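Local coordinates for leucine-rich repeat protein (Bacteroides thetaiotaomicron, PDB 4ECN), which is of unknown function but, as an extracellular leucine-rich repeat protein carrying two DUF4458 domains, probably binds other proteins, at residues G83-V88 against L111-G116; V160-S165 against Y216-Y221; G647-S652 against K671-S676. All blocks are in the same frame, centred on the assembly; numbering follows the deposited sequence.

Contact 1 (G83-V88 against L111-G116)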
ATOM      1  N   GLY A  83     -11.187 -10.511 -48.293  1.00 82.48           N
ATOM      2  CA  GLY A  83     -10.296 -10.583 -47.138  1.00 81.36           C
ATOM      3  C   GLY A  83      -9.965  -9.225 -46.549  1.00 83.52           C
ATOM      4  O   GLY A  83     -10.387  -8.196 -47.080  1.00 82.99           O
ATOM      5  N   THR A  84      -9.207  -9.208 -45.443  1.00 79.09           N
ATOM      6  CA  THR A  84      -8.835  -7.950 -44.789  1.00 77.66           C
ATOM      7  C   THR A  84      -7.571  -7.385 -45.449  1.00 81.49           C
ATOM      8  O   THR A  84      -6.638  -8.125 -45.764  1.00 82.08           O
ATOM      9  CB  THR A  84      -8.653  -8.120 -43.274  1.00 81.28           C
ATOM     10  OG1 THR A  84      -9.648  -9.010 -42.757  1.00 81.07           O
ATOM     11  CG2 THR A  84      -8.709  -6.782 -42.527  1.00 77.41           C
ATOM     12  N   TYR A  85      -7.585  -6.064 -45.681  1.00 76.21           N
ATOM     13  CA  TYR A  85      -6.531  -5.245 -46.281  1.00 74.00           C
ATOM     14  C   TYR A  85      -6.202  -4.069 -45.378  1.00 79.11           C
ATOM     15  O   TYR A  85      -7.100  -3.512 -44.729  1.00 78.22           O
ATOM     16  CB  TYR A  85      -6.968  -4.722 -47.658  1.00 73.60           C
ATOM     17  CG  TYR A  85      -7.148  -5.765 -48.736  1.00 73.98           C
ATOM     18  CD1 TYR A  85      -8.264  -6.595 -48.748  1.00 76.57           C
ATOM     19  CD2 TYR A  85      -6.298  -5.808 -49.834  1.00 74.16           C
ATOM     20  CE1 TYR A  85      -8.459  -7.532 -49.761  1.00 78.01           C
ATOM     21  CE2 TYR A  85      -6.499  -6.720 -50.870  1.00 75.66           C
ATOM     22  CZ  TYR A  85      -7.585  -7.579 -50.833  1.00 81.67           C
ATOM     23  OH  TYR A  85      -7.789  -8.483 -51.847  1.00 80.39           O
ATOM     24  N   LYS A  86      -4.927  -3.665 -45.352  1.00 76.01           N
ATOM     25  CA  LYS A  86      -4.513  -2.509 -44.573  1.00 74.61           C
ATOM     26  C   LYS A  86      -3.975  -1.469 -45.539  1.00 77.80           C
ATOM     27  O   LYS A  86      -3.049  -1.774 -46.290  1.00 77.80           O
ATOM     28  CB  LYS A  86      -3.482  -2.885 -43.486  1.00 76.54           C
ATOM     29  CG  LYS A  86      -3.164  -1.730 -42.514  1.00 92.78           C
ATOM     30  CD  LYS A  86      -1.877  -1.911 -41.688  1.00 98.40           C
ATOM     31  CE  LYS A  86      -0.602  -1.773 -42.497  1.00 95.40           C
ATOM     32  NZ  LYS A  86       0.606  -1.911 -41.644  1.00 99.39           N
ATOM     33  N   ILE A  87      -4.605  -0.272 -45.569  1.00 73.66           N
ATOM     34  CA  ILE A  87      -4.183   0.880 -46.380  1.00 73.08           C
ATOM     35  C   ILE A  87      -2.912   1.443 -45.742  1.00 75.21           C
ATOM     36  O   ILE A  87      -2.900   1.675 -44.522  1.00 74.16           O
ATOM     37  CB  ILE A  87      -5.295   1.971 -46.515  1.00 76.17           C
ATOM     38  CG1 ILE A  87      -6.654   1.398 -46.944  1.00 76.66           C
ATOM     39  CG2 ILE A  87      -4.850   3.128 -47.431  1.00 77.37           C
ATOM     40  CD1 ILE A  87      -7.861   2.349 -46.607  1.00 81.11           C
ATOM     41  N   VAL A  88      -1.845   1.632 -46.545  1.00 70.35           N
ATOM     42  CA  VAL A  88      -0.574   2.179 -46.052  1.00 69.17           C
ATOM     43  C   VAL A  88      -0.611   3.709 -46.233  1.00 71.27           C
ATOM     44  O   VAL A  88      -0.229   4.464 -45.331  1.00 69.32           O
ATOM     45  CB  VAL A  88       0.667   1.540 -46.730  1.00 73.25           C
ATOM     46  CG1 VAL A  88       1.947   1.924 -45.987  1.00 72.84           C
ATOM     47  CG2 VAL A  88       0.540   0.027 -46.785  1.00 73.17           C
ATOM     48  N   LEU A 111      -9.617  -2.228 -44.037  1.00 79.53           N
ATOM     49  CA  LEU A 111     -10.837  -2.400 -44.825  1.00 78.74           C
ATOM     50  C   LEU A 111     -10.960  -3.888 -45.216  1.00 80.90           C
ATOM     51  O   LEU A 111      -9.963  -4.518 -45.574  1.00 80.90           O
ATOM     52  CB  LEU A 111     -10.921  -1.458 -46.067  1.00 78.71           C
ATOM     53  CG  LEU A 111      -9.947  -1.563 -47.261  1.00 82.54           C
ATOM     54  CD1 LEU A 111     -10.344  -2.679 -48.223  1.00 83.50           C
ATOM     55  CD2 LEU A 111     -10.020  -0.308 -48.097  1.00 83.12           C
ATOM     56  N   THR A 112     -12.173  -4.446 -45.142  1.00 75.12           N
ATOM     57  CA  THR A 112     -12.379  -5.856 -45.467  1.00 73.75           C
ATOM     58  C   THR A 112     -13.313  -5.974 -46.669  1.00 74.08           C
ATOM     59  O   THR A 112     -14.440  -5.491 -46.617  1.00 72.32           O
ATOM     60  CB  THR A 112     -12.921  -6.617 -44.239  1.00 80.37           C
ATOM     61  OG1 THR A 112     -12.135  -6.284 -43.081  1.00 85.83           O
ATOM     62  CG2 THR A 112     -12.940  -8.114 -44.442  1.00 73.78           C
ATOM     63  N   VAL A 113     -12.818  -6.601 -47.755  1.00 70.12           N
ATOM     64  CA  VAL A 113     -13.556  -6.885 -48.988  1.00 70.51           C
ATOM     65  C   VAL A 113     -14.420  -8.108 -48.716  1.00 75.76           C
ATOM     66  O   VAL A 113     -13.965  -9.020 -48.023  1.00 75.76           O
ATOM     67  CB  VAL A 113     -12.608  -7.079 -50.197  1.00 74.39           C
ATOM     68  CG1 VAL A 113     -13.385  -7.248 -51.495  1.00 75.38           C
ATOM     69  CG2 VAL A 113     -11.635  -5.919 -50.327  1.00 73.34           C
ATOM     70  N   VAL A 114     -15.675  -8.114 -49.198  1.00 72.81           N
ATOM     71  CA  VAL A 114     -16.611  -9.226 -48.964  1.00 72.84           C
ATOM     72  C   VAL A 114     -17.002  -9.856 -50.305  1.00 78.50           C
ATOM     73  O   VAL A 114     -17.192  -9.143 -51.295  1.00 77.01           O
ATOM     74  CB  VAL A 114     -17.857  -8.763 -48.169  1.00 75.67           C
ATOM     75  CG1 VAL A 114     -18.883  -9.883 -48.023  1.00 76.10           C
ATOM     76  CG2 VAL A 114     -17.459  -8.212 -46.800  1.00 74.16           C
ATOM     77  N   SER A 115     -17.129 -11.199 -50.318  1.00 77.42           N
ATOM     78  CA  SER A 115     -17.493 -11.975 -51.503  1.00 79.09           C
ATOM     79  C   SER A 115     -18.842 -11.480 -52.044  1.00 83.41           C
ATOM     80  O   SER A 115     -19.849 -11.527 -51.322  1.00 84.12           O
ATOM     81  CB  SER A 115     -17.536 -13.469 -51.174  1.00 83.52           C
ATOM     82  OG  SER A 115     -17.531 -14.270 -52.346  1.00 93.53           O
ATOM     83  N   GLY A 116     -18.805 -10.924 -53.265  1.00 78.03           N
ATOM     84  CA  GLY A 116     -19.957 -10.356 -53.961  1.00 77.77           C
ATOM     85  C   GLY A 116     -20.519  -9.094 -53.322  1.00 79.64           C
ATOM     86  O   GLY A 116     -21.687  -8.750 -53.534  1.00 80.01           O
TER
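Tyr85 N donates to Leu111 O at 2.8 Å, nearly in line with the carbonyl, and Leu111 N returns a bond of 2.9 Å to Tyr85 O. This closed pair fixes the antiparallel register of 83-88 against 111-113. One step toward Gly83 the strands meet through side chains: Thr84 and Thr112 form a non-hydrogen-bonded pair, and Thr84 CG2 lies 3.5 Å from Thr112 OG1 on the exposed face. Beyond it Val113 N reaches Gly83 O at 3.0 Å, whereas the bond from Gly83 N to Val113 O is weak.

The other face is apolar. With CG beside its own backbone N (chi1 -67°), Tyr85 slants across Val113 and sets CE1 3.6 Å from Val113 CG2. Its CB touches Leu111 CD1. The second Leu111 branch, CD2, meets Ile87 CD1 at 3.7 Å, the two side chains crossing at about a right angle.

The Tyr85 hydroxyl is bonded to Leu81 O, and its ring stacks with His50. Strand 83-93 continues the sheet through its pairing with strand 43-49, while strands 10-18 and 118-124 pack against Leu111 on the buried face.

Contact 2 (V160-S165 against Y216-Y221)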
ATOM      1  N   VAL A 160      12.220   0.640 -37.874  1.00 52.24           N
ATOM      2  CA  VAL A 160      12.998   1.828 -37.547  1.00 51.41           C
ATOM      3  C   VAL A 160      12.091   2.829 -36.817  1.00 52.85           C
ATOM      4  O   VAL A 160      10.893   2.944 -37.091  1.00 50.95           O
ATOM      5  CB  VAL A 160      13.783   2.502 -38.715  1.00 56.00           C
ATOM      6  CG1 VAL A 160      14.534   1.467 -39.553  1.00 56.71           C
ATOM      7  CG2 VAL A 160      12.913   3.387 -39.594  1.00 55.79           C
ATOM      8  N   THR A 161      12.698   3.496 -35.832  1.00 49.25           N
ATOM      9  CA  THR A 161      12.144   4.591 -35.057  1.00 48.05           C
ATOM     10  C   THR A 161      12.771   5.859 -35.555  1.00 52.53           C
ATOM     11  O   THR A 161      14.005   5.990 -35.525  1.00 51.92           O
ATOM     12  CB  THR A 161      12.374   4.422 -33.537  1.00 53.73           C
ATOM     13  OG1 THR A 161      12.179   3.072 -33.134  1.00 58.34           O
ATOM     14  CG2 THR A 161      11.535   5.392 -32.696  1.00 45.21           C
ATOM     15  N   VAL A 162      11.939   6.794 -36.015  1.00 49.65           N
ATOM     16  CA  VAL A 162      12.407   8.106 -36.450  1.00 49.50           C
ATOM     17  C   VAL A 162      11.943   9.107 -35.441  1.00 53.37           C
ATOM     18  O   VAL A 162      10.841   8.952 -34.919  1.00 54.74           O
ATOM     19  CB  VAL A 162      11.962   8.493 -37.880  1.00 53.26           C
ATOM     20  CG1 VAL A 162      12.618   7.592 -38.925  1.00 53.37           C
ATOM     21  CG2 VAL A 162      10.439   8.509 -38.018  1.00 52.54           C
HETATM   22  N   MSE A 163      12.750  10.127 -35.156  1.00 48.10           N
HETATM   23  CA  MSE A 163      12.338  11.175 -34.222  1.00 46.29           C
HETATM   24  C   MSE A 163      12.396  12.501 -34.921  1.00 50.02           C
HETATM   25  O   MSE A 163      13.398  12.803 -35.560  1.00 50.47           O
HETATM   26  CB  MSE A 163      13.210  11.184 -32.961  1.00 47.79           C
HETATM   27  CG  MSE A 163      12.644  12.027 -31.826  1.00 53.63           C
HETATM   28 SE   MSE A 163      13.931  12.313 -30.375  0.75 60.32          SE
HETATM   29  CE  MSE A 163      15.164  13.597 -31.285  1.00 57.86           C
ATOM     30  N   ASN A 164      11.318  13.285 -34.821  1.00 46.30           N
ATOM     31  CA  ASN A 164      11.256  14.617 -35.405  1.00 46.11           C
ATOM     32  C   ASN A 164      12.224  15.498 -34.596  1.00 49.77           C
ATOM     33  O   ASN A 164      12.074  15.661 -33.387  1.00 49.02           O
ATOM     34  CB  ASN A 164       9.798  15.150 -35.437  1.00 43.02           C
ATOM     35  CG  ASN A 164       9.625  16.519 -36.083  1.00 60.71           C
ATOM     36  OD1 ASN A 164      10.294  17.513 -35.736  1.00 57.61           O
ATOM     37  ND2 ASN A 164       8.663  16.629 -36.991  1.00 44.86           N
ATOM     38  N   SER A 165      13.244  16.005 -35.266  1.00 47.51           N
ATOM     39  CA  SER A 165      14.316  16.803 -34.680  1.00 47.98           C
ATOM     40  C   SER A 165      13.816  18.129 -34.036  1.00 53.51           C
ATOM     41  O   SER A 165      14.553  18.685 -33.207  1.00 54.58           O
ATOM     42  CB  SER A 165      15.372  17.106 -35.733  1.00 51.08           C
ATOM     43  OG  SER A 165      16.076  15.911 -36.034  1.00 58.55           O
ATOM     44  N   TYR A 216      14.125  14.781 -39.471  1.00 51.05           N
ATOM     45  CA  TYR A 216      14.197  13.598 -38.638  1.00 49.92           C
ATOM     46  C   TYR A 216      15.583  13.033 -38.532  1.00 51.32           C
ATOM     47  O   TYR A 216      16.454  13.364 -39.324  1.00 50.54           O
ATOM     48  CB  TYR A 216      13.301  12.494 -39.242  1.00 50.92           C
ATOM     49  CG  TYR A 216      11.839  12.826 -39.317  1.00 52.33           C
ATOM     50  CD1 TYR A 216      11.341  13.647 -40.329  1.00 55.15           C
ATOM     51  CD2 TYR A 216      10.932  12.251 -38.437  1.00 52.51           C
ATOM     52  CE1 TYR A 216       9.984  13.954 -40.408  1.00 56.64           C
ATOM     53  CE2 TYR A 216       9.572  12.544 -38.509  1.00 53.64           C
ATOM     54  CZ  TYR A 216       9.104  13.393 -39.498  1.00 62.27           C
ATOM     55  OH  TYR A 216       7.773  13.681 -39.566  1.00 64.50           O
ATOM     56  N   GLN A 217      15.728  12.078 -37.613  1.00 46.92           N
ATOM     57  CA  GLN A 217      16.868  11.203 -37.411  1.00 46.73           C
ATOM     58  C   GLN A 217      16.370   9.830 -37.002  1.00 51.62           C
ATOM     59  O   GLN A 217      15.425   9.748 -36.204  1.00 51.77           O
ATOM     60  CB  GLN A 217      17.841  11.746 -36.369  1.00 47.61           C
ATOM     61  CG  GLN A 217      18.731  12.883 -36.816  1.00 62.01           C
ATOM     62  CD  GLN A 217      19.654  13.227 -35.685  1.00 79.76           C
ATOM     63  OE1 GLN A 217      19.260  13.897 -34.711  1.00 78.71           O
ATOM     64  NE2 GLN A 217      20.876  12.690 -35.742  1.00 61.63           N
ATOM     65  N   VAL A 218      17.000   8.753 -37.520  1.00 46.96           N
ATOM     66  CA  VAL A 218      16.672   7.407 -37.070  1.00 45.88           C
ATOM     67  C   VAL A 218      17.310   7.293 -35.673  1.00 48.87           C
ATOM     68  O   VAL A 218      18.486   7.623 -35.515  1.00 49.51           O
ATOM     69  CB  VAL A 218      17.083   6.290 -38.061  1.00 50.23           C
ATOM     70  CG1 VAL A 218      16.874   4.905 -37.450  1.00 49.94           C
ATOM     71  CG2 VAL A 218      16.277   6.401 -39.353  1.00 50.25           C
ATOM     72  N   VAL A 219      16.509   6.937 -34.654  1.00 42.98           N
ATOM     73  CA  VAL A 219      16.973   6.895 -33.270  1.00 41.50           C
ATOM     74  C   VAL A 219      17.018   5.428 -32.719  1.00 46.11           C
ATOM     75  O   VAL A 219      17.557   5.197 -31.627  1.00 45.28           O
ATOM     76  CB  VAL A 219      16.115   7.821 -32.355  1.00 43.60           C
ATOM     77  CG1 VAL A 219      16.317   9.283 -32.737  1.00 43.51           C
ATOM     78  CG2 VAL A 219      14.631   7.446 -32.354  1.00 42.05           C
ATOM     79  N   ALA A 220      16.506   4.452 -33.482  1.00 44.30           N
ATOM     80  CA  ALA A 220      16.544   3.038 -33.076  1.00 45.02           C
ATOM     81  C   ALA A 220      16.115   2.101 -34.204  1.00 49.89           C
ATOM     82  O   ALA A 220      15.334   2.490 -35.076  1.00 50.27           O
ATOM     83  CB  ALA A 220      15.644   2.807 -31.862  1.00 45.12           C
ATOM     84  N   TYR A 221      16.593   0.849 -34.161  1.00 46.82           N
ATOM     85  CA  TYR A 221      16.178  -0.172 -35.129  1.00 47.42           C
ATOM     86  C   TYR A 221      16.279  -1.580 -34.526  1.00 53.21           C
ATOM     87  O   TYR A 221      17.038  -1.825 -33.574  1.00 52.24           O
ATOM     88  CB  TYR A 221      16.989  -0.115 -36.453  1.00 49.28           C
ATOM     89  CG  TYR A 221      18.440  -0.520 -36.298  1.00 52.26           C
ATOM     90  CD1 TYR A 221      18.825  -1.858 -36.396  1.00 54.87           C
ATOM     91  CD2 TYR A 221      19.417   0.421 -35.982  1.00 53.37           C
ATOM     92  CE1 TYR A 221      20.146  -2.247 -36.179  1.00 56.75           C
ATOM     93  CE2 TYR A 221      20.741   0.043 -35.770  1.00 55.25           C
ATOM     94  CZ  TYR A 221      21.103  -1.291 -35.883  1.00 66.49           C
ATOM     95  OH  TYR A 221      22.409  -1.669 -35.708  1.00 72.94           O
TER
HETATM   96  O   HOH W   1      16.643  14.233 -33.819  1.00 40.90           O
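The ring of Tyr216 lies obliquely against Val162 and Asn164 of the neighbouring strand. Its CG stands beside the backbone N (chi1 -62°), which carries CD2 to 3.8 Å from Val162 CG2 and brings CE2 against Asn164 CB. The Asn164 amide is turned 58° from the ring plane. The two polar ends are held elsewhere: Tyr216 OH by Pro212 O, and Asn164 OD1 by the backbone nitrogens of Phe166 and Asn167. With an alanine here in place of the ring, Val162 CG2 and Asn164 CB would probably lose their apolar cover and Pro212 O its hydroxyl partner.

On the same face, Val162 CG1 and Val218 CG2 come within 3.9 Å, and Val218 CG1 reaches the CB of Val160. The opposite face carries Thr161, Met163 (a selenomethionine) and Gln217. Val219 spreads its two methyls between the first two: CG1 rests 3.6 Å from Met163 CB, while CG2 meets Thr161 CG2 at 3.7 Å, the side chains of Val219 and Thr161 crossing at about a right angle. Farther along, a water bridges Ser165 OG and Gln217 OE1, donating to the latter, while Gln217 NE2 is hydrogen-bonded to Gly241 O.

Thr161 is gripped on both backbone atoms: its N donates almost straight (174°) to Ala220 O at 2.9 Å, and its O accepts from Val219 N at 2.8 Å. Val219 and Ala220 thus both lie opposite one residue. Past this point Met163 and Gln217 bond reciprocally, one residue out of the earlier register. The arrangement is a classic beta bulge in an antiparallel pair, here within the mixed sheet of the second DUF4458 domain, a family of the transthyretin clan.

Contact 3 (G647-S652 against K671-S676)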
ATOM      1  N   GLY A 647       6.475   0.293  27.066  1.00 40.62           N
ATOM      2  CA  GLY A 647       5.521   1.393  26.988  1.00 40.36           C
ATOM      3  C   GLY A 647       4.153   1.030  27.545  1.00 46.71           C
ATOM      4  O   GLY A 647       3.556   1.827  28.287  1.00 47.94           O
ATOM      5  N   SER A 648       3.649  -0.190  27.213  1.00 42.34           N
ATOM      6  CA  SER A 648       2.326  -0.606  27.657  1.00 42.11           C
ATOM      7  C   SER A 648       1.963  -2.102  27.398  1.00 48.73           C
ATOM      8  O   SER A 648       2.531  -2.763  26.519  1.00 49.53           O
ATOM      9  CB  SER A 648       1.280   0.235  26.929  1.00 43.67           C
ATOM     10  OG  SER A 648       1.422   0.157  25.517  1.00 45.48           O
ATOM     11  N   VAL A 649       0.950  -2.592  28.137  1.00 43.59           N
ATOM     12  CA  VAL A 649       0.330  -3.889  27.911  1.00 43.06           C
ATOM     13  C   VAL A 649      -1.144  -3.619  27.773  1.00 45.11           C
ATOM     14  O   VAL A 649      -1.688  -2.857  28.586  1.00 47.05           O
ATOM     15  CB  VAL A 649       0.638  -4.983  28.955  1.00 48.03           C
ATOM     16  CG1 VAL A 649       2.056  -5.485  28.813  1.00 48.62           C
ATOM     17  CG2 VAL A 649       0.357  -4.518  30.381  1.00 48.12           C
ATOM     18  N   ASP A 650      -1.788  -4.167  26.727  1.00 36.68           N
ATOM     19  CA  ASP A 650      -3.228  -3.971  26.517  1.00 34.96           C
ATOM     20  C   ASP A 650      -3.991  -5.288  26.741  1.00 39.78           C
ATOM     21  O   ASP A 650      -3.888  -6.250  25.954  1.00 39.18           O
ATOM     22  CB  ASP A 650      -3.528  -3.401  25.119  1.00 36.23           C
ATOM     23  CG  ASP A 650      -5.001  -3.160  24.788  1.00 46.86           C
ATOM     24  OD1 ASP A 650      -5.828  -3.033  25.747  1.00 44.66           O
ATOM     25  OD2 ASP A 650      -5.325  -3.043  23.579  1.00 53.52           O
ATOM     26  N   PHE A 651      -4.772  -5.310  27.824  1.00 37.48           N
ATOM     27  CA  PHE A 651      -5.595  -6.457  28.191  1.00 37.88           C
ATOM     28  C   PHE A 651      -7.068  -6.079  28.222  1.00 39.71           C
ATOM     29  O   PHE A 651      -7.859  -6.741  28.888  1.00 40.14           O
ATOM     30  CB  PHE A 651      -5.159  -7.004  29.556  1.00 40.45           C
ATOM     31  CG  PHE A 651      -3.797  -7.643  29.602  1.00 42.13           C
ATOM     32  CD1 PHE A 651      -3.592  -8.912  29.078  1.00 46.77           C
ATOM     33  CD2 PHE A 651      -2.753  -7.031  30.274  1.00 44.19           C
ATOM     34  CE1 PHE A 651      -2.351  -9.526  29.164  1.00 48.67           C
ATOM     35  CE2 PHE A 651      -1.507  -7.646  30.367  1.00 48.27           C
ATOM     36  CZ  PHE A 651      -1.306  -8.884  29.798  1.00 47.53           C
ATOM     37  N   SER A 652      -7.441  -5.020  27.506  1.00 35.41           N
ATOM     38  CA  SER A 652      -8.828  -4.573  27.451  1.00 35.26           C
ATOM     39  C   SER A 652      -9.704  -5.621  26.759  1.00 39.70           C
ATOM     40  O   SER A 652      -9.201  -6.411  25.966  1.00 38.75           O
ATOM     41  CB  SER A 652      -8.945  -3.223  26.737  1.00 37.83           C
ATOM     42  OG  SER A 652      -8.490  -3.268  25.392  1.00 43.97           O
ATOM     43  N   LYS A 671       5.619 -11.949  39.366  1.00 51.70           N
ATOM     44  CA  LYS A 671       6.774 -11.085  39.018  1.00 50.23           C
ATOM     45  C   LYS A 671       6.407  -9.635  38.612  1.00 49.85           C
ATOM     46  O   LYS A 671       7.310  -8.828  38.392  1.00 47.58           O
ATOM     47  CB  LYS A 671       7.558 -11.698  37.825  1.00 52.79           C
ATOM     48  CG  LYS A 671       8.147 -13.100  38.028  1.00 62.65           C
ATOM     49  CD  LYS A 671       8.766 -13.701  36.738  1.00 68.26           C
ATOM     50  CE  LYS A 671       7.766 -14.131  35.666  1.00 74.75           C
ATOM     51  NZ  LYS A 671       8.412 -14.624  34.414  1.00 76.62           N
ATOM     52  N   GLY A 672       5.121  -9.333  38.466  1.00 46.10           N
ATOM     53  CA  GLY A 672       4.654  -8.010  38.051  1.00 45.19           C
ATOM     54  C   GLY A 672       4.821  -7.734  36.567  1.00 49.31           C
ATOM     55  O   GLY A 672       5.148  -8.646  35.801  1.00 50.41           O
ATOM     56  N   ILE A 673       4.594  -6.464  36.152  1.00 44.08           N
ATOM     57  CA  ILE A 673       4.686  -5.991  34.760  1.00 43.13           C
ATOM     58  C   ILE A 673       5.619  -4.770  34.676  1.00 49.34           C
ATOM     59  O   ILE A 673       5.397  -3.772  35.375  1.00 49.02           O
ATOM     60  CB  ILE A 673       3.280  -5.635  34.154  1.00 44.99           C
ATOM     61  CG1 ILE A 673       2.176  -6.685  34.476  1.00 44.44           C
ATOM     62  CG2 ILE A 673       3.368  -5.305  32.642  1.00 45.50           C
ATOM     63  CD1 ILE A 673       0.790  -6.339  34.016  1.00 39.73           C
ATOM     64  N   ASN A 674       6.615  -4.820  33.770  1.00 46.51           N
ATOM     65  CA  ASN A 674       7.540  -3.713  33.547  1.00 46.04           C
ATOM     66  C   ASN A 674       6.999  -2.830  32.406  1.00 49.47           C
ATOM     67  O   ASN A 674       7.507  -2.873  31.292  1.00 50.10           O
ATOM     68  CB  ASN A 674       8.939  -4.246  33.254  1.00 47.92           C
ATOM     69  CG  ASN A 674       9.003  -5.243  32.118  1.00 61.60           C
ATOM     70  OD1 ASN A 674       8.381  -6.308  32.141  1.00 54.15           O
ATOM     71  ND2 ASN A 674       9.773  -4.917  31.104  1.00 55.71           N
ATOM     72  N   ALA A 675       5.938  -2.049  32.683  1.00 44.32           N
ATOM     73  CA  ALA A 675       5.277  -1.203  31.693  1.00 42.57           C
ATOM     74  C   ALA A 675       4.666   0.030  32.333  1.00 45.43           C
ATOM     75  O   ALA A 675       4.097  -0.054  33.427  1.00 43.53           O
ATOM     76  CB  ALA A 675       4.199  -1.983  30.962  1.00 43.03           C
ATOM     77  N   SER A 676       4.775   1.182  31.626  1.00 41.65           N
ATOM     78  CA  SER A 676       4.278   2.476  32.087  1.00 40.30           C
ATOM     79  C   SER A 676       2.757   2.521  32.085  1.00 41.60           C
ATOM     80  O   SER A 676       2.190   3.085  33.005  1.00 40.66           O
ATOM     81  CB  SER A 676       4.828   3.596  31.214  1.00 44.05           C
ATOM     82  OG  SER A 676       6.246   3.545  31.153  1.00 51.36           O
TER
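Val649 and Ile673 meet tip to tip, joining two successive coils of the solenoid by apolar contact. From CB, which is directed toward 671-676, the Val649 side chain divides into two methyls. CG2, in the position between the backbone N and the carbonyl carbon (chi1 -73° for CG1), comes to 3.8 Å from Ile673 CG2 and 4.1 Å from Ile673 CD1. The other branch, CG1, touches the same Ile673 CG2 at 4.1 Å. One isoleucine methyl therefore faces both valine branches, while Ile673 CD1 comes near Val649 CG2 but not Val649 CG1. On the Ile673 side this follows from CG2 lying anti to the backbone N.

Closer to the corner of the chain the contact passes to the backbone. Ala675 CB sits 4.0 Å from Ser648 CA, and Ser676 CB lies 3.6 Å from Gly647 O. Here the side chains of Ala675 and Ser676 lie against the backbone of Gly647 and Ser648, where the two segments run 133° apart. The strands themselves bond just beyond, through Gly647 and Val649 with Thr677 and through Val649 with Thr679.

Away from Ile673, the end of the strand is closed by an Asx turn. Asp650 OD1 accepts two bonds from Ser652: one from N, at 3.1 Å and from above the carboxylate plane, and a second from OG, at 2.7 Å on the syn side. Asp650 OD2 is bonded to Tyr394 OH, so both carboxylate oxygens of this buried group have partners.

Strands 646-650 and 675-679 are adjacent in a parallel sheet. Ile673, on the approach to the second, packs against Val649 of the preceding coil, whose side chain also touches Val678; such aliphatic packing between adjacent coils is characteristic of the leucine-rich repeat solenoid.

How the contacts relate
The three contacts follow one another along the chain and do not touch. Contacts 1 and 2 lie in two successive, similarly built DUF4458 domains. Each involves the equivalent long strand, 83-93 or 214-227, of an eight-stranded mixed sheet, but pairs it with a different, non-equivalent neighbour. Their centres are 31 Å apart, with nearest atoms about 12 Å apart. Contact 3 belongs to the parallel sheet of the repeat region, on the opposite side of the chain's centre, with its centre 80 Å from that of contact 1 and 69 Å from that of contact 2. None of the three includes Gln314 or Val317, which bind the sodium ion.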